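Long-range contacts in extracellular solute-binding protein, family 1 (Trichodesmium erythraeum IMS101, PDB 6G7N), which binds ferric iron and probably delivers it, as an extracellular solute-binding protein, to an ABC transporter for uptake: residues R101-V112 and D190-L199; V133-Y141 and P173-V184. All blocks are in the same frame, centred on the assembly; numbering follows the deposited sequence.

Contact 1. Residues R101-V112 and D190-L199; sequences RARVIMYNKNKV and DIGLANSYYL. With FE (Fe (III) ion), chain E; DAL (D-alanine), chain C.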
loop_
_atom_site.group_PDB
_atom_site.type_symbol
_atom_site.label_atom_id
_atom_site.label_comp_id
_atom_site.label_asym_id
_atom_site.label_seq_id
_atom_site.Cartn_x
_atom_site.Cartn_y
_atom_site.Cartn_z
ATOM N N ARG A 101 0.316 1.945 -4.522
ATOM C CA ARG A 101 1.638 1.318 -4.430
ATOM C C ARG A 101 1.549 -0.067 -5.053
ATOM O O ARG A 101 0.499 -0.658 -5.143
ATOM C CB ARG A 101 2.148 1.275 -2.985
ATOM C CG ARG A 101 1.250 0.526 -1.979
ATOM C CD ARG A 101 0.227 1.392 -1.250
ATOM N NE ARG A 101 0.789 2.491 -0.489
ATOM C CZ ARG A 101 1.492 2.363 0.648
ATOM N NH1 ARG A 101 2.033 3.429 1.194
ATOM N NH2 ARG A 101 1.681 1.179 1.221
ATOM N N ALA A 102 2.688 -0.604 -5.464
ATOM C CA ALA A 102 2.764 -1.981 -5.999
ATOM C C ALA A 102 3.733 -2.788 -5.163
ATOM O O ALA A 102 4.784 -2.289 -4.768
ATOM C CB ALA A 102 3.235 -1.971 -7.451
ATOM N N ARG A 103 3.379 -4.051 -4.878
ATOM C CA ARG A 103 4.296 -4.933 -4.166
ATOM C C ARG A 103 5.011 -5.768 -5.226
ATOM O O ARG A 103 4.398 -6.583 -5.913
ATOM C CB ARG A 103 3.592 -5.760 -3.083
ATOM C CG ARG A 103 4.567 -6.388 -2.081
ATOM C CD ARG A 103 3.950 -6.555 -0.698
ATOM N NE ARG A 103 4.908 -6.921 0.339
ATOM C CZ ARG A 103 5.771 -6.059 0.894
ATOM N NH1 ARG A 103 5.823 -4.789 0.525
ATOM N NH2 ARG A 103 6.603 -6.481 1.849
ATOM N N VAL A 104 6.304 -5.483 -5.384
ATOM C CA VAL A 104 7.079 -5.888 -6.543
ATOM C C VAL A 104 8.246 -6.763 -6.150
ATOM O O VAL A 104 8.612 -6.858 -4.977
ATOM C CB VAL A 104 7.558 -4.657 -7.329
ATOM C CG1 VAL A 104 6.348 -3.851 -7.796
ATOM C CG2 VAL A 104 8.519 -3.813 -6.491
ATOM N N ILE A 105 8.862 -7.366 -7.187
ATOM C CA ILE A 105 10.108 -8.115 -6.990
ATOM C C ILE A 105 11.267 -7.144 -7.178
ATOM O O ILE A 105 11.445 -6.541 -8.252
ATOM C CB ILE A 105 10.232 -9.296 -7.948
ATOM C CG1 ILE A 105 9.125 -10.327 -7.699
ATOM C CG2 ILE A 105 11.595 -9.975 -7.776
ATOM C CD1 ILE A 105 8.970 -11.358 -8.797
ATOM N N MET A 106 12.046 -6.969 -6.117
ATOM C CA MET A 106 13.303 -6.207 -6.151
ATOM C C MET A 106 14.411 -7.206 -6.451
ATOM O O MET A 106 14.468 -8.275 -5.812
ATOM C CB MET A 106 13.555 -5.551 -4.798
ATOM C CG MET A 106 12.442 -4.609 -4.342
ATOM S SD MET A 106 12.345 -3.137 -5.398
ATOM C CE MET A 106 10.988 -2.249 -4.584
ATOM N N TYR A 107 15.273 -6.906 -7.437
ATOM C CA TYR A 107 16.279 -7.883 -7.850
ATOM C C TYR A 107 17.657 -7.258 -7.953
ATOM O O TYR A 107 17.824 -6.091 -8.300
ATOM C CB TYR A 107 15.918 -8.569 -9.168
ATOM C CG TYR A 107 15.787 -7.663 -10.368
ATOM C CD1 TYR A 107 14.598 -7.011 -10.669
ATOM C CD2 TYR A 107 16.877 -7.463 -11.240
ATOM C CE1 TYR A 107 14.482 -6.177 -11.767
ATOM C CE2 TYR A 107 16.756 -6.612 -12.334
ATOM C CZ TYR A 107 15.558 -5.974 -12.605
ATOM O OH TYR A 107 15.436 -5.139 -13.689
ATOM N N ASN A 108 18.668 -8.047 -7.601
ATOM C CA ASN A 108 20.062 -7.609 -7.736
ATOM C C ASN A 108 20.413 -7.625 -9.228
ATOM O O ASN A 108 20.398 -8.679 -9.864
ATOM C CB ASN A 108 20.966 -8.526 -6.946
ATOM C CG ASN A 108 22.409 -8.102 -7.025
ATOM O OD1 ASN A 108 23.062 -8.300 -8.038
ATOM N ND2 ASN A 108 22.893 -7.487 -5.963
ATOM N N LYS A 109 20.751 -6.457 -9.773
ATOM C CA LYS A 109 20.995 -6.333 -11.206
ATOM C C LYS A 109 22.201 -7.141 -11.704
ATOM O O LYS A 109 22.218 -7.586 -12.850
ATOM C CB LYS A 109 21.145 -4.871 -11.615
ATOM C CG LYS A 109 19.882 -4.035 -11.458
ATOM C CD LYS A 109 20.062 -2.666 -12.098
ATOM C CE LYS A 109 18.778 -1.863 -12.033
ATOM N NZ LYS A 109 18.833 -0.581 -12.818
ATOM N N ASN A 110 23.200 -7.322 -10.840
ATOM C CA ASN A 110 24.378 -8.104 -11.169
ATOM C C ASN A 110 24.044 -9.598 -11.264
ATOM O O ASN A 110 24.567 -10.306 -12.143
ATOM C CB ASN A 110 25.445 -7.862 -10.093
ATOM C CG ASN A 110 26.786 -8.416 -10.466
ATOM O OD1 ASN A 110 27.290 -8.146 -11.545
ATOM N ND2 ASN A 110 27.369 -9.201 -9.574
ATOM N N LYS A 111 23.191 -10.086 -10.354
ATOM C CA LYS A 111 22.968 -11.529 -10.216
ATOM C C LYS A 111 21.736 -12.046 -10.970
ATOM O O LYS A 111 21.655 -13.247 -11.242
ATOM C CB LYS A 111 22.883 -11.923 -8.734
ATOM C CG LYS A 111 24.081 -11.513 -7.878
ATOM C CD LYS A 111 25.374 -12.154 -8.295
ATOM C CE LYS A 111 25.395 -13.597 -7.854
ATOM N NZ LYS A 111 26.747 -14.173 -8.084
ATOM N N VAL A 112 20.774 -11.164 -11.282
ATOM C CA VAL A 112 19.475 -11.562 -11.810
ATOM C C VAL A 112 19.130 -10.738 -13.043
ATOM O O VAL A 112 19.045 -9.511 -12.969
ATOM C CB VAL A 112 18.378 -11.366 -10.745
ATOM C CG1 VAL A 112 16.998 -11.770 -11.272
ATOM C CG2 VAL A 112 18.667 -12.185 -9.500
ATOM N N ASP A 190 19.258 -12.551 -3.585
ATOM C CA ASP A 190 19.254 -12.085 -4.970
ATOM C C ASP A 190 17.963 -11.358 -5.326
ATOM O O ASP A 190 17.967 -10.536 -6.242
ATOM C CB ASP A 190 19.516 -13.230 -5.959
ATOM C CG ASP A 190 20.948 -13.750 -5.917
ATOM O OD1 ASP A 190 21.840 -13.101 -5.333
ATOM O OD2 ASP A 190 21.140 -14.837 -6.480
ATOM N N ILE A 191 16.855 -11.707 -4.666
ATOM C CA ILE A 191 15.569 -11.072 -4.909
ATOM C C ILE A 191 14.872 -10.867 -3.573
ATOM O O ILE A 191 15.161 -11.530 -2.575
ATOM C CB ILE A 191 14.679 -11.868 -5.903
ATOM C CG1 ILE A 191 14.308 -13.228 -5.333
ATOM C CG2 ILE A 191 15.320 -11.968 -7.275
ATOM C CD1 ILE A 191 13.281 -13.960 -6.186
ATOM N N GLY A 192 13.925 -9.938 -3.572
ATOM C CA GLY A 192 13.072 -9.718 -2.414
ATOM C C GLY A 192 11.767 -9.133 -2.831
ATOM O O GLY A 192 11.589 -8.794 -3.993
ATOM N N LEU A 193 10.823 -9.056 -1.886
ATOM C CA LEU A 193 9.555 -8.355 -2.128
ATOM C C LEU A 193 9.537 -7.088 -1.300
ATOM O O LEU A 193 9.918 -7.092 -0.128
ATOM C CB LEU A 193 8.335 -9.216 -1.784
ATOM C CG LEU A 193 8.094 -10.458 -2.613
ATOM C CD1 LEU A 193 6.784 -11.190 -2.316
ATOM C CD2 LEU A 193 8.076 -10.194 -4.112
ATOM N N ALA A 194 9.093 -5.999 -1.920
ATOM C CA ALA A 194 8.965 -4.705 -1.233
ATOM C C ALA A 194 8.007 -3.841 -2.029
ATOM O O ALA A 194 7.750 -4.106 -3.198
ATOM C CB ALA A 194 10.310 -4.021 -1.065
ATOM N N ASN A 195 7.534 -2.766 -1.399
ATOM C CA ASN A 195 6.693 -1.819 -2.124
ATOM C C ASN A 195 7.559 -0.915 -3.011
ATOM O O ASN A 195 8.654 -0.500 -2.624
ATOM C CB ASN A 195 5.842 -0.981 -1.165
ATOM C CG ASN A 195 4.714 -1.749 -0.498
ATOM O OD1 ASN A 195 4.326 -2.836 -0.955
ATOM N ND2 ASN A 195 4.174 -1.179 0.575
ATOM N N SER A 196 6.988 -0.578 -4.163
ATOM C CA SER A 196 7.630 0.215 -5.197
ATOM C C SER A 196 8.243 1.520 -4.676
ATOM O O SER A 196 9.365 1.894 -5.069
ATOM C CB SER A 196 6.561 0.512 -6.279
ATOM O OG SER A 196 5.358 1.066 -5.727
ATOM N N TYR A 197 7.501 2.227 -3.824
ATOM C CA TYR A 197 7.924 3.535 -3.376
ATOM C C TYR A 197 9.182 3.504 -2.526
ATOM O O TYR A 197 9.837 4.541 -2.385
ATOM C CB TYR A 197 6.768 4.282 -2.669
ATOM C CG TYR A 197 6.219 3.582 -1.467
ATOM C CD1 TYR A 197 6.777 3.722 -0.212
ATOM C CD2 TYR A 197 5.109 2.752 -1.573
ATOM C CE1 TYR A 197 6.245 3.061 0.892
ATOM C CE2 TYR A 197 4.579 2.078 -0.479
ATOM C CZ TYR A 197 5.164 2.187 0.760
ATOM O OH TYR A 197 4.688 1.470 1.821
ATOM N N TYR A 198 9.543 2.359 -1.946
ATOM C CA TYR A 198 10.767 2.300 -1.144
ATOM C C TYR A 198 12.013 2.358 -2.029
ATOM O O TYR A 198 13.044 2.898 -1.609
ATOM C CB TYR A 198 10.801 1.070 -0.222
ATOM C CG TYR A 198 9.794 1.122 0.892
ATOM C CD1 TYR A 198 9.866 2.080 1.893
ATOM C CD2 TYR A 198 8.732 0.227 0.932
ATOM C CE1 TYR A 198 8.935 2.121 2.901
ATOM C CE2 TYR A 198 7.787 0.279 1.940
ATOM C CZ TYR A 198 7.880 1.236 2.917
ATOM O OH TYR A 198 6.928 1.307 3.907
ATOM N N LEU A 199 11.956 1.788 -3.232
ATOM C CA LEU A 199 13.086 1.925 -4.136
ATOM C C LEU A 199 13.176 3.360 -4.656
ATOM O O LEU A 199 14.273 3.943 -4.709
ATOM C CB LEU A 199 13.011 0.922 -5.283
ATOM C CG LEU A 199 14.194 0.932 -6.229
ATOM C CD1 LEU A 199 15.527 0.613 -5.536
ATOM C CD2 LEU A 199 13.965 -0.046 -7.370
HETATM FE FE FE E . 5.032 1.892 3.741
HETATM N N DAL C . 5.048 2.914 5.716
HETATM C CA DAL C . 4.693 4.355 5.487
HETATM C CB DAL C . 3.932 4.911 6.680
HETATM C C DAL C . 3.954 4.583 4.210
HETATM O O DAL C . 3.858 3.602 3.446
HETATM O OXT DAL C . 3.487 5.734 3.992
#
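A ring-edge carbon of Tyr197, CE2, stands over the centre of the Arg101 guanidinium face, 3.3 Å from Arg101 CZ, with the planes 45° apart. With CG wedged between the backbone N and the carbonyl carbon (chi1 58°) and further bends at chi2 and chi3, the chain folds back so that Arg101 NH1 gives a nearly straight bond of 2.9 Å to O of D-alanine; Glu270 forms a salt bridge with the same nitrogen. Asn195 ND2 donates in its amide plane to Tyr197 OH (3.0 Å), while Asn195 OD1 accepts a weak bond from Arg103 NH1, in the plane at the guanidinium edge; the stronger partner of Arg103 is Asp177. Met106, bent at chi2 (-67°), runs antiparallel to the Leu199 side chain and sets CE 3.8 Å from Leu199 CB. Paired backbone bonds link Val104 with Ala194 and Met106 with Gly192. Where strand 191-195 turns into helix 196-204, Ser196 OG accepts from Ala102 N. Tyr197 OH and Tyr198 OH each bind iron at 2.0 Å, and D-alanine chelates it through N and O. This antiparallel strand pair thus leads into the tyrosine-rich ferric site of a periplasmic-binding-protein fold.

Contact 2. Residues V133-Y141 and P173-V184; sequences VIRSSSNIY and PEGNDTAQIKAV. With FE (Fe (III) ion), chain E.
Arg135 reaches across the start of helix 177-186, and its chain passes Gly175, Asp177 and Asn176 in turn. CB lies 3.2 Å from Gly175 O and also near Gln180 NE2. CG, set between the backbone N and the carbonyl carbon (chi1 74°), carries the chain on past Asp177, and Arg135 CD comes to 3.1 Å from Asp177 OD1. A bend at chi3 (-66°) then swings NE and CZ over Asn176, whose CA covers the centre of one guanidinium face; Asn139 ND2 covers the opposite face. At the tip, NH2 meets Asn176 CB, while NH1 makes a long, weak salt bridge to Asp177 OD1 (3.4 Å). Asp177 has its stronger partner in Arg103, through OD2. A water bridges Arg135 N and Asp177 OD1. Asn176 is the N-cap of this helix, its OD1 accepting from Ala179 N at 3.0 Å, and Asn139 caps helix 140-167, which brings Tyr141 OH to the ferric ion; the guanidinium thus lies between the two N-cap residues. Gln180, bent at chi2, ties the turn before its own helix: NE2 donates to Glu174 O (2.8 Å) and Asn176 O, both from above the carbonyl planes. Farther along the helix, Val133 CG2 packs on Val184 CG2 at 3.6 Å; at the other end of the segment, Pro173 CB rests against Ser136 N.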
loop_
_atom_site.group_PDB
_atom_site.type_symbol
_atom_site.label_atom_id
_atom_site.label_comp_id
_atom_site.label_asym_id
_atom_site.label_seq_id
_atom_site.Cartn_x
_atom_site.Cartn_y
_atom_site.Cartn_z
ATOM N N VAL A 133 14.788 -12.623 0.142
ATOM C CA VAL A 133 14.633 -11.887 1.400
ATOM C C VAL A 133 13.253 -11.193 1.416
ATOM O O VAL A 133 12.808 -10.596 0.430
ATOM C CB VAL A 133 15.784 -10.896 1.664
ATOM C CG1 VAL A 133 17.084 -11.636 1.991
ATOM C CG2 VAL A 133 15.989 -9.928 0.534
ATOM N N ILE A 134 12.603 -11.264 2.569
ATOM C CA ILE A 134 11.311 -10.620 2.771
ATOM C C ILE A 134 11.138 -10.408 4.283
ATOM O O ILE A 134 11.667 -11.162 5.102
ATOM C CB ILE A 134 10.151 -11.449 2.160
ATOM C CG1 ILE A 134 8.826 -10.661 2.137
ATOM C CG2 ILE A 134 9.962 -12.769 2.899
ATOM C CD1 ILE A 134 7.753 -11.308 1.275
ATOM N N ARG A 135 10.377 -9.374 4.639
ATOM C CA ARG A 135 10.118 -9.067 6.047
ATOM C C ARG A 135 9.093 -10.017 6.659
ATOM O O ARG A 135 8.534 -10.906 5.984
ATOM C CB ARG A 135 9.690 -7.610 6.187
ATOM C CG ARG A 135 8.290 -7.317 5.717
ATOM C CD ARG A 135 8.032 -5.857 5.619
ATOM N NE ARG A 135 8.037 -5.159 6.888
ATOM C CZ ARG A 135 7.871 -3.836 6.989
ATOM N NH1 ARG A 135 7.720 -3.090 5.889
ATOM N NH2 ARG A 135 7.880 -3.262 8.179
ATOM N N SER A 136 8.851 -9.821 7.949
ATOM C CA SER A 136 8.031 -10.740 8.740
ATOM C C SER A 136 6.570 -10.796 8.306
ATOM O O SER A 136 6.047 -9.941 7.595
ATOM C CB SER A 136 8.091 -10.373 10.193
ATOM O OG SER A 136 7.162 -9.368 10.483
ATOM N N SER A 137 5.894 -11.818 8.820
ATOM C CA SER A 137 4.480 -12.016 8.578
ATOM C C SER A 137 3.584 -11.089 9.368
ATOM O O SER A 137 2.386 -11.058 9.113
ATOM C CB SER A 137 4.095 -13.467 8.858
ATOM O OG SER A 137 4.321 -13.707 10.228
ATOM N N SER A 138 4.146 -10.309 10.286
ATOM C CA SER A 138 3.398 -9.277 11.022
ATOM C C SER A 138 3.033 -8.083 10.146
ATOM O O SER A 138 2.183 -7.276 10.555
ATOM C CB SER A 138 4.235 -8.779 12.230
ATOM O OG SER A 138 4.552 -9.834 13.103
ATOM N N ASN A 139 3.724 -7.930 9.024
ATOM C CA ASN A 139 3.557 -6.754 8.189
ATOM C C ASN A 139 2.303 -6.850 7.304
ATOM O O ASN A 139 2.077 -7.845 6.622
ATOM C CB ASN A 139 4.802 -6.602 7.333
ATOM C CG ASN A 139 4.615 -5.585 6.233
ATOM O OD1 ASN A 139 4.449 -5.942 5.063
ATOM N ND2 ASN A 139 4.631 -4.309 6.591
ATOM N N ILE A 140 1.506 -5.778 7.320
ATOM C CA ILE A 140 0.249 -5.747 6.576
ATOM C C ILE A 140 0.444 -5.887 5.066
ATOM O O ILE A 140 -0.403 -6.478 4.411
ATOM C CB ILE A 140 -0.575 -4.469 6.947
ATOM C CG1 ILE A 140 -2.013 -4.548 6.428
ATOM C CG2 ILE A 140 0.079 -3.205 6.391
ATOM C CD1 ILE A 140 -2.888 -5.550 7.122
ATOM N N TYR A 141 1.542 -5.355 4.511
ATOM C CA TYR A 141 1.741 -5.468 3.073
ATOM C C TYR A 141 1.818 -6.935 2.643
ATOM O O TYR A 141 1.263 -7.345 1.619
ATOM C CB TYR A 141 2.985 -4.742 2.590
ATOM C CG TYR A 141 3.219 -3.346 3.131
ATOM C CD1 TYR A 141 2.155 -2.453 3.322
ATOM C CD2 TYR A 141 4.492 -2.893 3.408
ATOM C CE1 TYR A 141 2.377 -1.179 3.807
ATOM C CE2 TYR A 141 4.735 -1.598 3.877
ATOM C CZ TYR A 141 3.681 -0.731 4.059
ATOM O OH TYR A 141 3.901 0.520 4.548
ATOM N N PRO A 173 13.154 -13.694 8.253
ATOM C CA PRO A 173 12.667 -12.324 8.070
ATOM C C PRO A 173 13.222 -11.365 9.126
ATOM O O PRO A 173 13.092 -11.622 10.324
ATOM C CB PRO A 173 11.165 -12.497 8.197
ATOM C CG PRO A 173 10.915 -13.854 7.596
ATOM C CD PRO A 173 12.086 -14.699 8.063
ATOM N N GLU A 174 13.803 -10.270 8.654
ATOM C CA GLU A 174 14.503 -9.318 9.515
ATOM C C GLU A 174 14.411 -7.951 8.862
ATOM O O GLU A 174 14.826 -7.794 7.717
ATOM C CB GLU A 174 15.985 -9.739 9.688
ATOM C CG GLU A 174 16.894 -8.739 10.405
ATOM C CD GLU A 174 18.370 -9.128 10.449
ATOM O OE1 GLU A 174 18.779 -10.201 9.910
ATOM O OE2 GLU A 174 19.136 -8.336 11.030
ATOM N N GLY A 175 13.935 -6.957 9.618
ATOM C CA GLY A 175 13.910 -5.586 9.121
ATOM C C GLY A 175 12.682 -5.237 8.294
ATOM O O GLY A 175 11.802 -6.082 8.093
ATOM N N ASN A 176 12.644 -3.981 7.827
ATOM C CA ASN A 176 11.511 -3.458 7.071
ATOM C C ASN A 176 11.727 -3.619 5.565
ATOM O O ASN A 176 12.626 -4.359 5.132
ATOM C CB ASN A 176 11.257 -2.009 7.519
ATOM C CG ASN A 176 12.404 -1.081 7.225
ATOM O OD1 ASN A 176 13.294 -1.398 6.443
ATOM N ND2 ASN A 176 12.400 0.077 7.882
ATOM N N ASP A 177 10.880 -3.007 4.737
ATOM C CA ASP A 177 11.009 -3.204 3.299
ATOM C C ASP A 177 12.342 -2.665 2.774
ATOM O O ASP A 177 12.985 -3.269 1.940
ATOM C CB ASP A 177 9.859 -2.542 2.499
ATOM C CG ASP A 177 8.642 -3.433 2.259
ATOM O OD1 ASP A 177 8.512 -4.519 2.902
ATOM O OD2 ASP A 177 7.814 -3.037 1.409
ATOM N N THR A 178 12.728 -1.488 3.277
ATOM C CA THR A 178 14.002 -0.886 2.873
ATOM C C THR A 178 15.186 -1.802 3.211
ATOM O O THR A 178 16.144 -1.918 2.439
ATOM C CB THR A 178 14.136 0.496 3.537
ATOM O OG1 THR A 178 13.066 1.321 3.075
ATOM C CG2 THR A 178 15.485 1.126 3.282
ATOM N N ALA A 179 15.101 -2.470 4.352
ATOM C CA ALA A 179 16.137 -3.427 4.740
ATOM C C ALA A 179 16.229 -4.572 3.742
ATOM O O ALA A 179 17.330 -5.075 3.489
ATOM C CB ALA A 179 15.903 -3.949 6.142
ATOM N N GLN A 180 15.098 -4.978 3.148
ATOM C CA GLN A 180 15.163 -6.057 2.152
ATOM C C GLN A 180 15.881 -5.565 0.893
ATOM O O GLN A 180 16.680 -6.284 0.307
ATOM C CB GLN A 180 13.775 -6.603 1.818
ATOM C CG GLN A 180 12.895 -6.915 3.008
ATOM C CD GLN A 180 13.553 -7.700 4.101
ATOM O OE1 GLN A 180 14.202 -8.716 3.855
ATOM N NE2 GLN A 180 13.396 -7.219 5.333
ATOM N N ILE A 181 15.580 -4.334 0.478
ATOM C CA ILE A 181 16.246 -3.760 -0.679
ATOM C C ILE A 181 17.765 -3.690 -0.440
ATOM O O ILE A 181 18.563 -4.048 -1.331
ATOM C CB ILE A 181 15.662 -2.368 -1.019
ATOM C CG1 ILE A 181 14.177 -2.496 -1.406
ATOM C CG2 ILE A 181 16.463 -1.698 -2.120
ATOM C CD1 ILE A 181 13.458 -1.174 -1.544
ATOM N N LYS A 182 18.160 -3.228 0.748
ATOM C CA LYS A 182 19.578 -3.148 1.056
ATOM C C LYS A 182 20.226 -4.554 1.059
ATOM O O LYS A 182 21.376 -4.711 0.631
ATOM C CB LYS A 182 19.795 -2.431 2.373
ATOM C CG LYS A 182 19.465 -0.944 2.296
ATOM C CD LYS A 182 19.616 -0.227 3.630
ATOM C CE LYS A 182 19.280 1.257 3.612
ATOM N NZ LYS A 182 19.348 1.833 4.999
ATOM N N ALA A 183 19.512 -5.574 1.539
ATOM C CA ALA A 183 20.018 -6.942 1.574
ATOM C C ALA A 183 20.182 -7.489 0.160
ATOM O O ALA A 183 21.142 -8.217 -0.122
ATOM C CB ALA A 183 19.113 -7.826 2.423
ATOM N N VAL A 184 19.263 -7.152 -0.739
ATOM C CA VAL A 184 19.397 -7.544 -2.143
ATOM C C VAL A 184 20.631 -6.883 -2.785
ATOM O O VAL A 184 21.438 -7.549 -3.435
ATOM C CB VAL A 184 18.114 -7.221 -2.924
ATOM C CG1 VAL A 184 18.301 -7.385 -4.416
ATOM C CG2 VAL A 184 16.959 -8.103 -2.449
HETATM FE FE FE E . 5.032 1.892 3.741
HETATM O O HOH W 1 9.587 -7.210 2.631
HETATM O O HOH W 2 10.683 -8.145 9.500
#

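How the contacts relate
Contact 2 is nested in the chain loop closed by contact 1, and helix 177-186 is followed in the chain by strand 191-195; the two centres lie 11 Å apart. Asp177 joins them: its OD2 forms a salt bridge with Arg103 NH1 at 2.8 Å and probably accepts a hydrogen bond from Asn195 N, also at 2.8 Å. Asn195 ND2 in turn packs on Tyr141 CD2 at 3.3 Å. Both contacts end at the same ferric ion, 101-112/190-199 supplying Tyr197 and Tyr198 and 133-141/173-184 supplying Tyr141, the three protein ligands. Asn195, which bonds Tyr197 OH, is the second-shell residue; Asp177 probably helps to position it and to offset positive charge on Arg103 and Arg135.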